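Local structure of ribose 5-phosphate isomerase RpiB (Thermoanaerobacter tengcongensis, 4EGS) at residues A[69-81]-A[97-109]. The protein probably dephosphorylates protein phosphotyrosine through the low molecular weight phosphatase domain described here, the N-terminal part of a longer chain whose remainder belongs to the LacAB/RpiB family. Numbering follows the deposited sequence.
Sequences KSAGVFAPEGFPA and ISDHRAKSLREED
I97 meets A81 where two largely irregular segments, 97-109 and 69-81, run antiparallel in the low molecular weight phosphotyrosine phosphatase fold, residues 97-109 covering the end of strand 67-72, outermost in its four-stranded parallel sheet, and the loop beyond it. Placed between backbone N and carbonyl carbon (chi1 87°), CG1 of I97 carries its CD1 to 3.8 Å from A81 CB. With chi1 177° setting CG opposite the backbone N, the H100 ring reaches towards S70 and A81: A81 N lies at the edge of the imidazole, near its plane, S70 CB stands 3.9 Å from CE1, and NE2 is hydrogen-bonded to the carbonyl of N44, a residue of the bicarbonate pocket. The H100 carbonyl O takes a CA-H contact from P80 and a hydrogen bond from R101 NE, which arrives well above the carbonyl plane. R101 lays CG against G78 O, 3.3 Å away. A102 brings its methyl to 3.8 Å from F79 CB, beside the type II turn P76-F79; its carbonyl O accepts a hydrogen bond from G78 N on an in-plane lone pair and a weaker CA-H...O contact from E77. Next, K103, its CB directed away from 69-81, contributes its carbonyl O, which G72 N meets almost end-on at 3.0 Å. The example illustrates how a single beta bridge, G72 with S104, can tie a loop to an outermost strand while side chains pack around it, here close to C41, the predicted nucleophile ending strand 36-41; L105 N returns a hydrogen bond of 2.9 Å to G72 O. L105 finally packs inward beside V40, its CD1 resting 3.7 Å from A71 CB.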
# COMPACT_ATOMS: atom_id res chain seq x y z
N LYS A 69 -4.53 -5.42 -12.36
CA LYS A 69 -4.85 -6.45 -13.34
C LYS A 69 -6.37 -6.63 -13.41
O LYS A 69 -7.09 -6.22 -12.50
CB LYS A 69 -4.17 -7.77 -12.99
CG LYS A 69 -3.32 -8.36 -14.12
CD LYS A 69 -4.17 -8.97 -15.23
CE LYS A 69 -4.31 -8.03 -16.43
NZ LYS A 69 -5.33 -8.52 -17.41
N SER A 70 -6.84 -7.22 -14.50
CA SER A 70 -8.28 -7.36 -14.73
C SER A 70 -8.68 -8.81 -15.01
O SER A 70 -7.84 -9.64 -15.37
CB SER A 70 -8.71 -6.48 -15.89
OG SER A 70 -8.52 -5.11 -15.59
N ALA A 71 -9.97 -9.08 -14.85
CA ALA A 71 -10.54 -10.39 -15.15
C ALA A 71 -12.06 -10.30 -15.17
O ALA A 71 -12.64 -9.37 -14.61
CB ALA A 71 -10.08 -11.42 -14.13
N GLY A 72 -12.70 -11.27 -15.82
CA GLY A 72 -14.15 -11.32 -15.86
C GLY A 72 -14.67 -12.62 -15.27
O GLY A 72 -14.02 -13.66 -15.36
N VAL A 73 -15.86 -12.56 -14.66
CA VAL A 73 -16.46 -13.74 -14.06
C VAL A 73 -16.93 -14.72 -15.13
O VAL A 73 -17.01 -15.93 -14.89
CB VAL A 73 -17.64 -13.38 -13.13
CG1 VAL A 73 -17.19 -12.44 -12.03
CG2 VAL A 73 -18.79 -12.78 -13.92
N PHE A 74 -17.22 -14.20 -16.32
CA PHE A 74 -17.63 -15.04 -17.44
C PHE A 74 -17.19 -14.41 -18.75
O PHE A 74 -18.00 -14.18 -19.65
CB PHE A 74 -19.15 -15.27 -17.42
CG PHE A 74 -19.57 -16.52 -18.12
CD1 PHE A 74 -20.27 -16.46 -19.32
CD2 PHE A 74 -19.27 -17.77 -17.60
CE1 PHE A 74 -20.66 -17.61 -19.97
CE2 PHE A 74 -19.66 -18.92 -18.25
CZ PHE A 74 -20.35 -18.84 -19.44
N ALA A 75 -15.90 -14.14 -18.85
CA ALA A 75 -15.32 -13.47 -20.01
C ALA A 75 -14.99 -14.44 -21.14
O ALA A 75 -14.53 -15.55 -20.90
CB ALA A 75 -14.07 -12.71 -19.60
N PRO A 76 -15.24 -14.01 -22.39
CA PRO A 76 -14.74 -14.73 -23.57
C PRO A 76 -13.31 -14.29 -23.89
O PRO A 76 -13.08 -13.12 -24.19
CB PRO A 76 -15.70 -14.29 -24.67
CG PRO A 76 -16.16 -12.93 -24.26
CD PRO A 76 -16.14 -12.90 -22.75
N GLU A 77 -12.36 -15.22 -23.81
CA GLU A 77 -10.95 -14.87 -23.93
C GLU A 77 -10.59 -14.37 -25.33
O GLU A 77 -11.21 -14.76 -26.32
CB GLU A 77 -10.06 -16.05 -23.52
CG GLU A 77 -9.55 -16.91 -24.67
CD GLU A 77 -8.23 -16.41 -25.24
OE1 GLU A 77 -7.99 -16.62 -26.45
OE2 GLU A 77 -7.44 -15.82 -24.48
N GLY A 78 -9.59 -13.50 -25.40
CA GLY A 78 -9.08 -13.00 -26.66
C GLY A 78 -9.69 -11.68 -27.11
O GLY A 78 -9.20 -11.04 -28.04
N PHE A 79 -10.77 -11.28 -26.45
CA PHE A 79 -11.47 -10.05 -26.80
C PHE A 79 -10.76 -8.81 -26.27
O PHE A 79 -10.34 -8.78 -25.11
CB PHE A 79 -12.91 -10.08 -26.28
CG PHE A 79 -13.83 -10.95 -27.10
CD1 PHE A 79 -13.64 -12.32 -27.16
CD2 PHE A 79 -14.89 -10.40 -27.79
CE1 PHE A 79 -14.48 -13.12 -27.90
CE2 PHE A 79 -15.74 -11.19 -28.53
CZ PHE A 79 -15.54 -12.55 -28.59
N PRO A 80 -10.61 -7.79 -27.12
CA PRO A 80 -10.00 -6.53 -26.67
C PRO A 80 -10.97 -5.75 -25.80
O PRO A 80 -12.13 -6.14 -25.69
CB PRO A 80 -9.78 -5.78 -27.98
CG PRO A 80 -10.86 -6.28 -28.88
CD PRO A 80 -11.02 -7.73 -28.53
N ALA A 81 -10.50 -4.68 -25.18
CA ALA A 81 -11.40 -3.76 -24.49
C ALA A 81 -12.25 -3.09 -25.55
O ALA A 81 -11.80 -2.93 -26.69
CB ALA A 81 -10.61 -2.73 -23.70
N ILE A 97 -4.67 1.44 -23.18
CA ILE A 97 -5.32 0.14 -23.00
C ILE A 97 -5.63 -0.62 -24.30
O ILE A 97 -6.43 -1.56 -24.32
CB ILE A 97 -6.57 0.19 -22.04
CG1 ILE A 97 -7.86 0.56 -22.78
CG2 ILE A 97 -6.31 1.14 -20.88
CD1 ILE A 97 -9.12 0.35 -21.96
N SER A 98 -4.95 -0.24 -25.39
CA SER A 98 -5.13 -0.92 -26.67
C SER A 98 -4.64 -2.36 -26.64
O SER A 98 -5.09 -3.19 -27.43
CB SER A 98 -4.40 -0.18 -27.80
OG SER A 98 -5.01 1.06 -28.08
N ASP A 99 -3.71 -2.66 -25.74
CA ASP A 99 -3.11 -3.99 -25.66
C ASP A 99 -3.81 -4.92 -24.68
O ASP A 99 -3.30 -6.00 -24.38
CB ASP A 99 -1.62 -3.90 -25.33
N HIS A 100 -4.97 -4.52 -24.18
CA HIS A 100 -5.73 -5.39 -23.28
C HIS A 100 -6.48 -6.47 -24.04
O HIS A 100 -6.94 -6.26 -25.16
CB HIS A 100 -6.71 -4.58 -22.42
CG HIS A 100 -7.57 -5.42 -21.53
ND1 HIS A 100 -7.17 -5.81 -20.27
CD2 HIS A 100 -8.80 -5.95 -21.71
CE1 HIS A 100 -8.11 -6.55 -19.71
NE2 HIS A 100 -9.12 -6.65 -20.57
N ARG A 101 -6.58 -7.64 -23.42
CA ARG A 101 -7.34 -8.75 -23.98
C ARG A 101 -8.17 -9.38 -22.87
O ARG A 101 -7.68 -9.56 -21.75
CB ARG A 101 -6.40 -9.78 -24.61
CG ARG A 101 -6.75 -10.15 -26.04
CD ARG A 101 -5.82 -9.49 -27.05
NE ARG A 101 -5.94 -8.04 -27.06
CZ ARG A 101 -5.22 -7.23 -27.83
NH1 ARG A 101 -4.32 -7.74 -28.66
NH2 ARG A 101 -5.40 -5.92 -27.78
N ALA A 102 -9.42 -9.72 -23.17
CA ALA A 102 -10.32 -10.27 -22.16
C ALA A 102 -9.82 -11.60 -21.61
O ALA A 102 -9.47 -12.51 -22.37
CB ALA A 102 -11.73 -10.42 -22.73
N LYS A 103 -9.77 -11.71 -20.29
CA LYS A 103 -9.36 -12.94 -19.63
C LYS A 103 -10.43 -13.39 -18.64
O LYS A 103 -10.92 -12.59 -17.85
CB LYS A 103 -8.04 -12.73 -18.88
CG LYS A 103 -7.03 -11.86 -19.60
CD LYS A 103 -6.25 -12.64 -20.64
CE LYS A 103 -5.18 -11.76 -21.27
NZ LYS A 103 -4.29 -12.51 -22.20
N SER A 104 -10.79 -14.67 -18.70
CA SER A 104 -11.72 -15.23 -17.72
C SER A 104 -10.96 -15.57 -16.45
O SER A 104 -9.84 -16.08 -16.49
CB SER A 104 -12.42 -16.48 -18.29
OG SER A 104 -13.36 -16.99 -17.37
N LEU A 105 -11.57 -15.28 -15.30
CA LEU A 105 -10.91 -15.43 -14.01
C LEU A 105 -10.64 -16.89 -13.67
O LEU A 105 -11.50 -17.76 -13.83
CB LEU A 105 -11.74 -14.75 -12.92
CG LEU A 105 -11.04 -14.48 -11.58
CD1 LEU A 105 -11.41 -13.10 -11.06
CD2 LEU A 105 -11.42 -15.55 -10.56
N ARG A 106 -9.42 -17.16 -13.20
CA ARG A 106 -9.00 -18.50 -12.83
C ARG A 106 -8.62 -18.53 -11.35
O ARG A 106 -9.16 -17.78 -10.55
CB ARG A 106 -7.80 -18.93 -13.67
CG ARG A 106 -7.84 -18.45 -15.11
CD ARG A 106 -6.44 -18.34 -15.68
NE ARG A 106 -6.39 -17.45 -16.84
CZ ARG A 106 -6.31 -16.13 -16.76
NH1 ARG A 106 -6.28 -15.53 -15.58
NH2 ARG A 106 -6.27 -15.40 -17.87
N GLU A 107 -7.69 -19.41 -11.00
CA GLU A 107 -7.19 -19.46 -9.63
C GLU A 107 -5.84 -18.75 -9.54
O GLU A 107 -5.39 -18.38 -8.45
CB GLU A 107 -7.06 -20.90 -9.15
CG GLU A 107 -7.28 -21.07 -7.66
CD GLU A 107 -6.79 -22.41 -7.14
OE1 GLU A 107 -7.26 -22.84 -6.07
OE2 GLU A 107 -5.93 -23.03 -7.80
N GLU A 108 -5.22 -18.54 -10.69
CA GLU A 108 -3.91 -17.89 -10.76
C GLU A 108 -3.99 -16.42 -10.35
O GLU A 108 -3.09 -15.91 -9.69
CB GLU A 108 -3.36 -17.99 -12.19
CG GLU A 108 -1.92 -18.49 -12.27
CD GLU A 108 -1.45 -18.64 -13.71
OE1 GLU A 108 -0.85 -19.69 -14.03
OE2 GLU A 108 -1.66 -17.71 -14.51
N ASP A 109 -5.08 -15.76 -10.74
CA ASP A 109 -5.23 -14.33 -10.49
C ASP A 109 -5.59 -14.01 -9.04
O ASP A 109 -5.13 -13.02 -8.49
CB ASP A 109 -6.28 -13.73 -11.43
CG ASP A 109 -6.78 -14.71 -12.46
OD1 ASP A 109 -6.96 -15.90 -12.11
OD2 ASP A 109 -6.99 -14.31 -13.62